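PDB 1VQ0: 33 kDa chaperonin from Thermotoga maritima, which probably acts as a redox-regulated molecular chaperone that protects heat-unfolded and oxidatively damaged proteins from irreversible aggregation. Local coordinates for residues C245-A250 against E286-E291; V35-N40 against I239-D244; T73-G78 against I82-A87; A253-D258 against E290-F295; A55-A60 against K178-F183. All blocks are in the same frame, centred on the assembly; numbering follows the deposited sequence.

Contact 1: C245-A250 against E286-E291; sequences CNREKA and EEELEE. With ZN (zinc ion), chain C.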
# COMPACT_ATOMS: atom_id res chain seq x y z
N CYS A 245 -1.43 -2.74 25.45
CA CYS A 245 -1.58 -4.11 25.93
C CYS A 245 -1.93 -4.11 27.43
O CYS A 245 -1.70 -3.16 28.17
CB CYS A 245 -0.32 -4.91 25.69
SG CYS A 245 1.08 -4.45 26.75
N ASN A 246 -2.56 -5.21 27.82
CA ASN A 246 -2.91 -5.49 29.19
C ASN A 246 -3.18 -6.99 29.27
O ASN A 246 -3.12 -7.72 28.26
CB ASN A 246 -4.11 -4.68 29.67
CG ASN A 246 -5.39 -5.00 28.91
OD1 ASN A 246 -5.68 -6.14 28.60
ND2 ASN A 246 -6.16 -3.98 28.64
N ARG A 247 -3.44 -7.46 30.47
CA ARG A 247 -3.58 -8.91 30.69
C ARG A 247 -4.82 -9.49 30.05
O ARG A 247 -4.80 -10.61 29.58
CB ARG A 247 -3.63 -9.23 32.18
CG ARG A 247 -3.48 -10.70 32.45
CD ARG A 247 -3.19 -10.98 33.88
NE ARG A 247 -3.01 -12.38 34.15
CZ ARG A 247 -1.87 -13.03 34.07
NH1 ARG A 247 -1.85 -14.32 34.38
NH2 ARG A 247 -0.75 -12.40 33.71
N GLU A 248 -5.91 -8.74 30.05
CA GLU A 248 -7.12 -9.19 29.36
C GLU A 248 -6.81 -9.50 27.88
O GLU A 248 -7.25 -10.51 27.34
CB GLU A 248 -8.23 -8.17 29.51
CG GLU A 248 -9.62 -8.67 29.07
CD GLU A 248 -10.65 -7.55 29.05
OE1 GLU A 248 -10.24 -6.36 28.89
OE2 GLU A 248 -11.87 -7.84 29.20
N LYS A 249 -6.01 -8.65 27.26
CA LYS A 249 -5.62 -8.82 25.85
C LYS A 249 -4.72 -10.02 25.67
O LYS A 249 -4.82 -10.75 24.68
CB LYS A 249 -4.97 -7.53 25.30
CG LYS A 249 -6.04 -6.42 25.10
CD LYS A 249 -5.45 -5.07 24.72
CE LYS A 249 -6.51 -4.23 24.00
NZ LYS A 249 -6.38 -2.81 24.34
N ALA A 250 -3.83 -10.24 26.63
CA ALA A 250 -2.93 -11.39 26.57
C ALA A 250 -3.72 -12.69 26.68
O ALA A 250 -3.44 -13.64 25.97
CB ALA A 250 -1.86 -11.30 27.66
N GLU A 286 -0.92 -23.13 35.19
CA GLU A 286 -1.58 -24.34 34.73
C GLU A 286 -3.08 -24.22 34.89
O GLU A 286 -3.83 -24.54 33.99
CB GLU A 286 -1.07 -25.58 35.50
CG GLU A 286 -0.20 -26.51 34.67
CD GLU A 286 0.23 -27.76 35.42
OE1 GLU A 286 1.03 -27.65 36.37
OE2 GLU A 286 -0.25 -28.85 35.06
N GLU A 287 -3.52 -23.75 36.05
CA GLU A 287 -4.95 -23.60 36.33
C GLU A 287 -5.59 -22.62 35.35
O GLU A 287 -6.68 -22.89 34.83
CB GLU A 287 -5.20 -23.16 37.78
N GLU A 288 -4.93 -21.49 35.09
CA GLU A 288 -5.44 -20.48 34.15
C GLU A 288 -5.56 -21.06 32.74
O GLU A 288 -6.50 -20.73 32.02
CB GLU A 288 -4.58 -19.22 34.14
CG GLU A 288 -4.70 -18.36 35.39
CD GLU A 288 -3.69 -17.23 35.41
OE1 GLU A 288 -2.47 -17.49 35.40
OE2 GLU A 288 -4.12 -16.07 35.39
N LEU A 289 -4.61 -21.91 32.37
CA LEU A 289 -4.64 -22.60 31.06
C LEU A 289 -5.75 -23.66 31.02
O LEU A 289 -6.42 -23.83 30.00
CB LEU A 289 -3.28 -23.25 30.73
CG LEU A 289 -2.08 -22.31 30.50
CD1 LEU A 289 -0.76 -23.03 30.72
CD2 LEU A 289 -2.11 -21.67 29.13
N GLU A 290 -5.94 -24.38 32.12
CA GLU A 290 -7.07 -25.28 32.24
C GLU A 290 -8.36 -24.48 32.03
O GLU A 290 -9.24 -24.90 31.29
CB GLU A 290 -7.06 -25.98 33.59
CG GLU A 290 -6.00 -27.08 33.69
CD GLU A 290 -5.76 -27.58 35.11
OE1 GLU A 290 -6.27 -26.97 36.09
OE2 GLU A 290 -5.05 -28.62 35.24
N GLU A 291 -8.44 -23.31 32.67
CA GLU A 291 -9.63 -22.46 32.58
C GLU A 291 -9.94 -22.11 31.13
O GLU A 291 -11.07 -22.26 30.68
CB GLU A 291 -9.44 -21.16 33.39
CG GLU A 291 -10.00 -21.19 34.80
CD GLU A 291 -9.31 -20.18 35.73
OE1 GLU A 291 -8.66 -19.20 35.23
OE2 GLU A 291 -9.42 -20.37 36.96
ZN ZN C . 2.56 -3.73 25.07

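Contact 2: V35-N40 against I239-D244; sequences VEEARN and IKYKCD. With ZN (zinc ion), chain C.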
# COMPACT_ATOMS: atom_id res chain seq x y z
N VAL A 35 13.23 7.34 23.39
CA VAL A 35 14.10 6.39 22.74
C VAL A 35 14.88 5.59 23.81
O VAL A 35 15.14 4.38 23.64
CB VAL A 35 14.99 7.09 21.66
CG1 VAL A 35 15.91 6.14 21.02
CG2 VAL A 35 14.12 7.68 20.60
N GLU A 36 15.24 6.25 24.91
CA GLU A 36 15.87 5.49 26.02
C GLU A 36 14.95 4.38 26.56
O GLU A 36 15.40 3.29 26.83
CB GLU A 36 16.34 6.40 27.17
CG GLU A 36 17.02 5.64 28.32
CD GLU A 36 18.35 4.95 27.98
OE1 GLU A 36 18.85 5.16 26.86
OE2 GLU A 36 18.91 4.20 28.82
N GLU A 37 13.67 4.67 26.72
CA GLU A 37 12.71 3.68 27.23
C GLU A 37 12.52 2.49 26.27
O GLU A 37 12.42 1.36 26.69
CB GLU A 37 11.38 4.37 27.62
CG GLU A 37 10.19 3.42 27.73
CD GLU A 37 8.97 4.03 28.41
OE1 GLU A 37 9.00 5.19 28.78
OE2 GLU A 37 7.96 3.31 28.55
N ALA A 38 12.47 2.75 24.96
CA ALA A 38 12.39 1.71 23.95
C ALA A 38 13.60 0.78 24.07
O ALA A 38 13.46 -0.45 23.96
CB ALA A 38 12.36 2.33 22.51
N ARG A 39 14.78 1.39 24.27
CA ARG A 39 16.03 0.68 24.40
C ARG A 39 16.03 -0.24 25.63
O ARG A 39 16.43 -1.37 25.54
CB ARG A 39 17.20 1.67 24.51
CG ARG A 39 18.54 0.98 24.80
CD ARG A 39 19.74 1.89 24.79
NE ARG A 39 20.05 2.27 26.16
CZ ARG A 39 20.85 1.60 27.01
NH1 ARG A 39 21.53 0.48 26.68
NH2 ARG A 39 21.00 2.09 28.22
N ASN A 40 15.56 0.26 26.78
CA ASN A 40 15.46 -0.57 27.95
C ASN A 40 14.36 -1.64 27.90
O ASN A 40 14.59 -2.77 28.30
CB ASN A 40 15.33 0.28 29.22
CG ASN A 40 16.53 1.21 29.40
OD1 ASN A 40 17.65 0.83 29.11
ND2 ASN A 40 16.27 2.44 29.83
N ILE A 239 5.69 13.97 24.06
CA ILE A 239 5.71 12.64 23.37
C ILE A 239 5.98 11.60 24.43
O ILE A 239 6.90 11.80 25.24
CB ILE A 239 6.81 12.60 22.26
CG1 ILE A 239 6.58 13.71 21.24
CG2 ILE A 239 6.88 11.23 21.57
CD1 ILE A 239 5.33 13.56 20.39
N LYS A 240 5.16 10.55 24.49
CA LYS A 240 5.38 9.50 25.50
C LYS A 240 5.38 8.16 24.84
O LYS A 240 4.60 7.93 23.92
CB LYS A 240 4.27 9.46 26.59
CG LYS A 240 3.69 10.78 27.12
CD LYS A 240 4.17 11.18 28.48
CE LYS A 240 3.17 10.89 29.63
NZ LYS A 240 2.31 12.06 30.10
N TYR A 241 6.26 7.26 25.32
CA TYR A 241 6.17 5.87 24.93
C TYR A 241 4.89 5.32 25.56
O TYR A 241 4.68 5.46 26.77
CB TYR A 241 7.41 5.06 25.38
CG TYR A 241 7.63 3.82 24.57
CD1 TYR A 241 6.97 2.66 24.88
CD2 TYR A 241 8.43 3.84 23.44
CE1 TYR A 241 7.13 1.53 24.11
CE2 TYR A 241 8.59 2.73 22.65
CZ TYR A 241 7.94 1.57 23.00
OH TYR A 241 8.10 0.45 22.22
N LYS A 242 4.03 4.70 24.76
CA LYS A 242 2.85 4.08 25.33
C LYS A 242 2.33 2.92 24.48
O LYS A 242 2.30 3.00 23.28
CB LYS A 242 1.74 5.12 25.53
CG LYS A 242 0.82 4.76 26.69
CD LYS A 242 -0.42 5.63 26.72
CE LYS A 242 -1.55 4.94 27.50
NZ LYS A 242 -2.33 5.94 28.25
N CYS A 243 1.91 1.86 25.17
CA CYS A 243 1.28 0.69 24.61
C CYS A 243 -0.12 0.49 25.26
O CYS A 243 -0.37 1.03 26.29
CB CYS A 243 2.15 -0.53 24.86
SG CYS A 243 1.70 -1.94 23.87
N ASP A 244 -1.01 -0.24 24.59
CA ASP A 244 -2.36 -0.49 25.04
C ASP A 244 -2.51 -1.97 25.42
O ASP A 244 -3.61 -2.44 25.67
CB ASP A 244 -3.42 -0.11 23.96
CG ASP A 244 -3.36 -1.02 22.72
OD1 ASP A 244 -2.40 -1.77 22.61
OD2 ASP A 244 -4.20 -1.05 21.81
ZN ZN C . 2.56 -3.73 25.07
O HOH W 1 8.66 8.12 27.52

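Contact 3: T73-G78 against I82-A87; sequences TLDIEG and IRRVVA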
# COMPACT_ATOMS: atom_id res chain seq x y z
N THR A 73 1.47 4.22 11.33
CA THR A 73 2.54 3.23 11.50
C THR A 73 3.53 3.25 10.33
O THR A 73 3.15 3.06 9.15
CB THR A 73 1.97 1.82 11.61
OG1 THR A 73 0.98 1.75 12.64
CG2 THR A 73 3.04 0.79 11.98
N LEU A 74 4.81 3.41 10.67
CA LEU A 74 5.93 3.22 9.72
C LEU A 74 6.45 1.81 9.85
O LEU A 74 6.89 1.41 10.88
CB LEU A 74 7.04 4.15 10.06
CG LEU A 74 8.39 4.13 9.42
CD1 LEU A 74 8.05 4.45 7.94
CD2 LEU A 74 9.20 5.23 10.06
N ASP A 75 6.38 1.07 8.75
CA ASP A 75 6.83 -0.29 8.65
C ASP A 75 7.87 -0.41 7.49
O ASP A 75 7.54 -0.37 6.32
CB ASP A 75 5.61 -1.18 8.38
CG ASP A 75 5.97 -2.60 8.19
OD1 ASP A 75 7.06 -2.98 8.60
OD2 ASP A 75 5.22 -3.42 7.65
N ILE A 76 9.13 -0.44 7.87
CA ILE A 76 10.25 -0.66 7.00
C ILE A 76 10.69 -2.15 7.06
O ILE A 76 10.95 -2.71 8.08
CB ILE A 76 11.38 0.26 7.35
CG1 ILE A 76 10.95 1.72 7.10
CG2 ILE A 76 12.61 -0.08 6.51
CD1 ILE A 76 11.88 2.68 7.72
N GLU A 77 10.67 -2.78 5.91
CA GLU A 77 11.03 -4.18 5.82
C GLU A 77 12.13 -4.39 4.76
O GLU A 77 12.05 -3.89 3.64
CB GLU A 77 9.79 -4.98 5.51
CG GLU A 77 10.04 -6.49 5.65
CD GLU A 77 8.75 -7.29 5.53
OE1 GLU A 77 7.71 -6.74 5.17
OE2 GLU A 77 8.78 -8.48 5.80
N GLY A 78 13.20 -5.09 5.13
CA GLY A 78 14.33 -5.30 4.20
C GLY A 78 15.12 -6.52 4.47
O GLY A 78 14.78 -7.26 5.38
N ILE A 82 18.76 -6.61 10.55
CA ILE A 82 17.64 -6.18 11.40
C ILE A 82 16.22 -6.63 10.96
O ILE A 82 15.35 -6.77 11.80
CB ILE A 82 17.66 -4.67 11.73
CG1 ILE A 82 17.10 -4.43 13.15
CG2 ILE A 82 16.93 -3.86 10.66
CD1 ILE A 82 17.33 -2.98 13.76
N ARG A 83 16.04 -6.80 9.64
CA ARG A 83 14.88 -7.42 8.98
C ARG A 83 13.65 -6.54 8.88
O ARG A 83 13.06 -6.39 7.80
CB ARG A 83 14.52 -8.77 9.60
CG ARG A 83 15.67 -9.76 9.68
CD ARG A 83 15.29 -11.28 9.78
NE ARG A 83 14.24 -11.64 10.76
CZ ARG A 83 14.41 -11.80 12.09
NH1 ARG A 83 15.60 -11.60 12.68
NH2 ARG A 83 13.35 -12.13 12.83
N ARG A 84 13.25 -5.98 10.01
CA ARG A 84 12.04 -5.18 10.10
C ARG A 84 12.12 -4.13 11.21
O ARG A 84 12.63 -4.41 12.29
CB ARG A 84 10.80 -6.06 10.37
CG ARG A 84 9.55 -5.43 9.75
CD ARG A 84 8.43 -6.35 9.67
NE ARG A 84 7.26 -5.84 8.95
CZ ARG A 84 6.20 -6.61 8.66
NH1 ARG A 84 6.16 -7.88 9.02
NH2 ARG A 84 5.16 -6.15 8.02
N VAL A 85 11.62 -2.94 10.89
CA VAL A 85 11.55 -1.81 11.79
C VAL A 85 10.16 -1.20 11.70
O VAL A 85 9.73 -0.75 10.62
CB VAL A 85 12.57 -0.72 11.40
CG1 VAL A 85 12.62 0.34 12.44
CG2 VAL A 85 13.92 -1.30 11.20
N VAL A 86 9.48 -1.14 12.85
CA VAL A 86 8.08 -0.71 12.94
C VAL A 86 7.93 0.38 14.03
O VAL A 86 8.34 0.21 15.18
CB VAL A 86 7.14 -1.91 13.29
CG1 VAL A 86 5.71 -1.49 13.35
CG2 VAL A 86 7.25 -2.98 12.27
N ALA A 87 7.41 1.53 13.64
CA ALA A 87 7.16 2.58 14.61
C ALA A 87 5.80 3.15 14.41
O ALA A 87 5.48 3.56 13.30
CB ALA A 87 8.22 3.64 14.54

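Contact 4: A253-D258 against E290-F295; sequences ALLVLD and EELLKF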
# COMPACT_ATOMS: atom_id res chain seq x y z
N ALA A 253 -5.32 -13.28 23.46
CA ALA A 253 -4.32 -13.75 22.49
C ALA A 253 -4.17 -15.27 22.61
O ALA A 253 -3.99 -15.96 21.62
CB ALA A 253 -2.97 -13.02 22.69
N LEU A 254 -4.26 -15.79 23.82
CA LEU A 254 -4.13 -17.23 24.00
C LEU A 254 -5.38 -17.97 23.60
O LEU A 254 -5.31 -19.13 23.20
CB LEU A 254 -3.81 -17.56 25.45
CG LEU A 254 -2.44 -17.12 25.97
CD1 LEU A 254 -2.38 -17.40 27.47
CD2 LEU A 254 -1.25 -17.77 25.24
N LEU A 255 -6.54 -17.33 23.74
CA LEU A 255 -7.82 -17.94 23.37
C LEU A 255 -7.99 -18.20 21.85
O LEU A 255 -8.73 -19.12 21.46
CB LEU A 255 -8.99 -17.08 23.88
CG LEU A 255 -9.48 -17.40 25.29
CD1 LEU A 255 -10.69 -16.50 25.65
CD2 LEU A 255 -9.86 -18.89 25.48
N VAL A 256 -7.29 -17.42 21.04
CA VAL A 256 -7.27 -17.57 19.59
C VAL A 256 -6.35 -18.71 19.12
O VAL A 256 -6.40 -19.10 17.95
CB VAL A 256 -6.83 -16.26 18.87
CG1 VAL A 256 -7.77 -15.09 19.23
CG2 VAL A 256 -5.38 -15.91 19.16
N LEU A 257 -5.51 -19.23 20.02
CA LEU A 257 -4.62 -20.33 19.67
C LEU A 257 -5.38 -21.64 19.62
O LEU A 257 -6.38 -21.83 20.31
CB LEU A 257 -3.50 -20.47 20.70
CG LEU A 257 -2.56 -19.29 20.93
CD1 LEU A 257 -1.63 -19.64 22.09
CD2 LEU A 257 -1.77 -18.90 19.67
N ASP A 258 -4.88 -22.56 18.80
CA ASP A 258 -5.43 -23.93 18.75
C ASP A 258 -5.42 -24.58 20.12
O ASP A 258 -4.54 -24.32 20.92
CB ASP A 258 -4.62 -24.80 17.79
CG ASP A 258 -4.88 -24.47 16.35
OD1 ASP A 258 -5.30 -23.32 16.07
OD2 ASP A 258 -4.68 -25.30 15.43
N GLU A 290 -5.94 -24.38 32.12
CA GLU A 290 -7.07 -25.28 32.24
C GLU A 290 -8.36 -24.48 32.03
O GLU A 290 -9.24 -24.90 31.29
CB GLU A 290 -7.06 -25.98 33.59
CG GLU A 290 -6.00 -27.08 33.69
CD GLU A 290 -5.76 -27.58 35.11
OE1 GLU A 290 -6.27 -26.97 36.09
OE2 GLU A 290 -5.05 -28.62 35.24
N GLU A 291 -8.44 -23.31 32.67
CA GLU A 291 -9.63 -22.46 32.58
C GLU A 291 -9.94 -22.11 31.13
O GLU A 291 -11.07 -22.26 30.68
CB GLU A 291 -9.44 -21.16 33.39
CG GLU A 291 -10.00 -21.19 34.80
CD GLU A 291 -9.31 -20.18 35.73
OE1 GLU A 291 -8.66 -19.20 35.23
OE2 GLU A 291 -9.42 -20.37 36.96
N LEU A 292 -8.92 -21.62 30.41
CA LEU A 292 -9.08 -21.25 29.00
C LEU A 292 -9.49 -22.45 28.12
O LEU A 292 -10.40 -22.34 27.29
CB LEU A 292 -7.80 -20.59 28.49
CG LEU A 292 -7.35 -19.31 29.21
CD1 LEU A 292 -6.05 -18.79 28.60
CD2 LEU A 292 -8.43 -18.23 29.18
N LEU A 293 -8.84 -23.60 28.34
CA LEU A 293 -9.18 -24.87 27.65
C LEU A 293 -10.63 -25.32 27.90
O LEU A 293 -11.36 -25.65 26.96
CB LEU A 293 -8.25 -25.99 28.12
CG LEU A 293 -6.80 -26.05 27.61
CD1 LEU A 293 -5.96 -26.94 28.54
CD2 LEU A 293 -6.74 -26.56 26.17
N LYS A 294 -11.03 -25.34 29.17
CA LYS A 294 -12.42 -25.56 29.56
C LYS A 294 -13.34 -24.62 28.75
O LYS A 294 -14.39 -25.04 28.26
CB LYS A 294 -12.59 -25.34 31.08
CG LYS A 294 -13.81 -26.01 31.72
CD LYS A 294 -13.73 -26.03 33.25
CE LYS A 294 -13.68 -24.61 33.85
NZ LYS A 294 -13.39 -24.59 35.31
N PHE A 295 -12.91 -23.37 28.58
CA PHE A 295 -13.62 -22.37 27.77
C PHE A 295 -13.49 -22.58 26.25
O PHE A 295 -14.31 -22.07 25.49
CB PHE A 295 -13.17 -20.94 28.15
CG PHE A 295 -14.01 -19.86 27.52
CD1 PHE A 295 -15.27 -19.57 28.00
CD2 PHE A 295 -13.54 -19.15 26.42
CE1 PHE A 295 -16.06 -18.58 27.41
CE2 PHE A 295 -14.32 -18.15 25.82
CZ PHE A 295 -15.58 -17.87 26.32

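Contact 5: A55-A60 against K178-F183; sequences ALIGAA and KIAGGF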
# COMPACT_ATOMS: atom_id res chain seq x y z
N ALA A 55 13.27 5.75 13.55
CA ALA A 55 11.95 5.41 13.11
C ALA A 55 10.86 6.00 14.06
O ALA A 55 9.91 6.63 13.56
CB ALA A 55 11.78 3.94 12.96
N LEU A 56 11.09 5.86 15.39
CA LEU A 56 10.26 6.48 16.44
C LEU A 56 10.24 8.01 16.29
O LEU A 56 9.20 8.61 16.40
CB LEU A 56 10.75 6.13 17.85
CG LEU A 56 10.64 4.67 18.24
CD1 LEU A 56 11.32 4.31 19.60
CD2 LEU A 56 9.15 4.31 18.28
N ILE A 57 11.39 8.61 16.04
CA ILE A 57 11.44 10.08 15.81
C ILE A 57 10.54 10.44 14.60
O ILE A 57 9.69 11.31 14.70
CB ILE A 57 12.88 10.56 15.62
CG1 ILE A 57 13.66 10.36 16.94
CG2 ILE A 57 12.95 12.03 15.17
CD1 ILE A 57 15.18 10.27 16.77
N GLY A 58 10.76 9.74 13.49
CA GLY A 58 9.92 9.85 12.29
C GLY A 58 8.45 9.85 12.60
O GLY A 58 7.75 10.80 12.29
N ALA A 59 7.97 8.78 13.22
CA ALA A 59 6.59 8.68 13.68
C ALA A 59 6.12 9.89 14.58
O ALA A 59 5.02 10.44 14.40
CB ALA A 59 6.37 7.34 14.37
N ALA A 60 6.96 10.29 15.53
CA ALA A 60 6.68 11.42 16.40
C ALA A 60 6.52 12.71 15.65
O ALA A 60 5.66 13.50 15.98
CB ALA A 60 7.75 11.60 17.39
N LYS A 178 21.70 9.71 24.51
CA LYS A 178 22.09 11.09 24.79
C LYS A 178 21.32 12.14 23.97
O LYS A 178 21.00 13.23 24.45
CB LYS A 178 23.59 11.23 24.59
CG LYS A 178 24.42 10.29 25.50
CD LYS A 178 24.04 10.44 27.00
CE LYS A 178 24.82 9.49 27.90
NZ LYS A 178 26.28 9.89 27.98
N ILE A 179 21.03 11.82 22.74
CA ILE A 179 20.22 12.68 21.87
C ILE A 179 19.39 11.73 21.02
O ILE A 179 19.91 10.77 20.53
CB ILE A 179 21.15 13.50 20.96
CG1 ILE A 179 21.96 14.49 21.80
CG2 ILE A 179 20.36 14.11 19.80
CD1 ILE A 179 22.78 15.46 21.00
N ALA A 180 18.11 12.03 20.87
CA ALA A 180 17.19 11.37 19.99
C ALA A 180 16.17 12.44 19.56
O ALA A 180 15.18 12.72 20.26
CB ALA A 180 16.52 10.25 20.71
N GLY A 181 16.46 13.10 18.44
CA GLY A 181 15.65 14.20 17.99
C GLY A 181 15.68 14.40 16.50
O GLY A 181 16.36 13.70 15.76
N GLY A 182 14.85 15.33 16.05
CA GLY A 182 14.90 15.69 14.65
C GLY A 182 13.87 16.70 14.25
O GLY A 182 13.12 17.22 15.08
N PHE A 183 13.83 17.00 12.97
CA PHE A 183 12.77 17.89 12.49
C PHE A 183 12.23 17.43 11.16
O PHE A 183 12.88 16.62 10.47
CB PHE A 183 13.26 19.33 12.39
CG PHE A 183 14.44 19.52 11.48
CD1 PHE A 183 14.27 19.58 10.10
CD2 PHE A 183 15.72 19.68 12.02
CE1 PHE A 183 15.39 19.76 9.27
CE2 PHE A 183 16.82 19.82 11.23
CZ PHE A 183 16.66 19.89 9.83

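Contact 1: C245-A250 against E286-E291
Arg247 and Glu288 are the one pair that meets across C245-A250 and E286-E291. The first segment starts beside a metal. Cys245 SG binds the zinc ion at 2.4 Å, and Cys243, Cys275 and Cys278 complete the site. Asn246 comes next, as the N-cap of helix 247-255. Its OD1 accepts from Lys249 N at 2.9 Å, so the side chain closes off the first turn. Arg247 then reaches out toward helix 286-298. Its CG is anti to the backbone N (chi1 -168°) and the chain runs extended as far as NE. This carries NH1 to Glu288 OE2, 3.0 Å away, in a salt bridge with a nearly straight N-H...O angle of 166°. The oxygen is met on its syn side and lies in the guanidinium plane, and the two flat groups are tilted by only 17°. NH1 also bonds to Val283 O, and Phe284 adds a cation-pi contact. On the other side, Glu288 OE1 accepts from Ser285 N, so both carboxylate oxygens are held and the group probably turns little. Lys249 sends NZ back to Asp244 O. Ala250 packs its methyl on Tyr282 and Phe284. The four-cysteine zinc centre leading into a small helical unit is characteristic of the C-terminal redox-switch domain of Hsp33 proteins.

Contact 2: V35-N40 against I239-D244
Tyr241 meets helix 32-42 through two residues, Glu37 and Ala38. The tight part is the side chain of Tyr241 against these two; only the Ala38 contact is purely apolar. Ala38 CB sits 3.8 Å from Tyr241 CE2 and approaches the ring obliquely. Glu37 lies across the root of the same side chain, with its CD 3.6 Å from Tyr241 CB. Its CG is anti to the backbone N (chi1 161°) and the chain is extended beyond CG, which lays the carboxylate obliquely across the CB end of the tyrosine. Carboxylate and ring planes are 32° apart, so the two groups are not truly stacked. The phenol itself is fixed at its far end, where OH is hydrogen-bonded to Trp277 O and to Gly97 N. The looser, wetter side is where OE1 of Glu37, a partly exposed residue, meets a water. This water donates to Glu37 OE1 at 3.2 Å and accepts weakly from Tyr241 N at 3.4 Å, bridging helix and strand. The other oxygen, OE2, forms a salt bridge with Arg41. Glu36 and Arg39 pair on their own helix without touching the strand: NE and NH2 of Arg39 grip the two Glu36 oxygens side-on. Two residues on from Tyr241, Cys243 SG binds the zinc ion at 2.3 Å. Strand 235-241 lies between strands 94-99 and 13-19 in the large mixed sheet. Helix 32-42 packs beside its end, and Ala38 also touches Leu56 of helix 46-62.

Contact 3: T73-G78 against I82-A87
Arg84 and Glu77 face each other as a non-hydrogen-bonded pair in the antiparallel hairpin of strands 71-78 and 84-90, and Asp75 shares their side of the sheet. The N-to-C directions of the two short strand segments differ by 175°. Backbone bonds join Leu74 with Ala87 and Ile76 with Val85 in both directions, and Gly78 N reaches Arg83 O. Arg84 CB lies 4.1 Å from Ile76 O, and Arg84 CG passes the same oxygen at 3.5 Å. The chain is extended from CG to NE, which carries the guanidinium across to Asp75. Arg84 CD runs 3.8 Å from Asp75 OD1. The grip is side-on: Arg84 NE donates to Asp75 OD1 at 2.9 Å and Arg84 NH2 to Asp75 OD2 at 2.8 Å. Both oxygens are met on their syn sides. Arg84 CZ has Glu77 OE1 above it, 3.8 Å away, and the two flat groups are stacked, 13° apart. No N-H points at that oxygen, so this is a long ion pair held by charge alone. Arg126 of strand 123-130 pairs with both acids as well. Replacing Arg84 with a leucine would probably leave Asp75 OD1 without its N-H partner and Asp75 freer to turn, with Arg126 left to balance the two acids. On the other face, Val85 and Ala87 press on Ala55 of helix 46-62. Strands 123-130 and 94-99 flank the hairpin.

Contact 4: A253-D258 against E290-F295
Leu255 and Leu292 bring the backbones of helices 247-255 and 286-298 to their nearest approach here, with 6.7 Å between the two CA atoms. This is helix-on-helix packing in the small C-terminal helical unit, which also contains helix 259-268. The side-chain contacts are all apolar and rest on four residues. Leu292 points at the first helix and splits its two methyls between two neighbours. Its CD1 touches Leu254 CB at 4.1 Å, and its CD2 touches Leu255 CD2 at 4.0 Å. The CG of Leu292 is anti to the carbonyl carbon (chi1 -60°), which sets CG, and with it both methyls, on the side of the two leucines. Leu255 crosses Leu292 at about a right angle. Its own CD2 also lies near the backbone, 3.9 Å from Leu292 O. Both methyls of Leu255 reach Phe295 as well, and Leu255 CD1 is 4.0 Å from Phe295 CE2. Replacing Leu255 with an alanine would probably open a gap beside Leu292 CD2 and the Phe295 edge and leave the ring freer to turn. Leu254 is the buried member of the group; it also packs on Leu262 of helix 259-268. Leu293 of the second helix meets Leu262 too, so the three helices share one small apolar centre. Phe295 is exposed. Lys296 NZ is hydrogen-bonded to both Leu255 O and Leu257 O, tying the second helix to the main chain at these residues. Phe295 offers its edge rather than its face, with CD2 3.8 Å from Leu255 CD2.

Contact 5: A55-A60 against K178-F183
Ile57 of helix 46-62 lies against the backbone of Ala180, Gly181 and Gly182. This is a helix packed on a beta sheet, the large mixed sheet whose strands lie within residues 13-241. The axes of the short helix and strand segments approach to 8.2 Å and cross at -41°. In the first shell Ile57 does all the reaching from the helix. Its CD1 comes nearest, 3.5 Å from Gly181 N and 3.7 Å from Ala180 C. The same methyl also meets Ala180 CB at 4.2 Å. The other branch, CG2, rests on the next peptide, 3.8 Å from Gly181 O. CG1 is anti to the carbonyl carbon and CG2 anti to the backbone N (chi1 -66°), so the two branches straddle successive peptides of the strand. The lack of a side chain at Gly182, where a beta carbon would point to the helix, lets the isoleucine sit on main-chain atoms. Ile168 and Val170 of strand 164-173 and Met31 also touch it. The strand is held in turn by backbone bonds: Ala180 pairs with Met31, Gly182 with Val29, and Gly181 with Gly169. Just before Ala180, Lys178 and Ile179 both face Leu171 in a classic beta bulge. On the helix, Ala55 and Ala59 turn to strand 84-90, so the helix is packed on more than one strand. At Gly182 a side chain would be tightly placed: a beta carbon there would come very close to Ile57 CG2, which already lies 3.9 Å from Gly182 N.

Contacts 2 and 5 are buried, contact 3 is partly so, and all three belong to the large mixed sheet and the helices on it. They touch or lie close: Val35 and Ala38 of contact 2 meet Ala180 and Leu56 of contact 5, whose Ala55 also meets Val85 of contact 3. Contacts 1 and 4 lie far out, about 30 Å or more from the chain centre to their own centres. Both join helices 247-255 and 286-298, one by a surface ion pair, the other by apolar side chains. Contact 5 is an isoleucine on strand backbone, without polar bonds; contact 2 adds a weak water bridge to tyrosine packing, and contact 3 adds charges to strand pairing. The zinc ion links contacts 1 and 2.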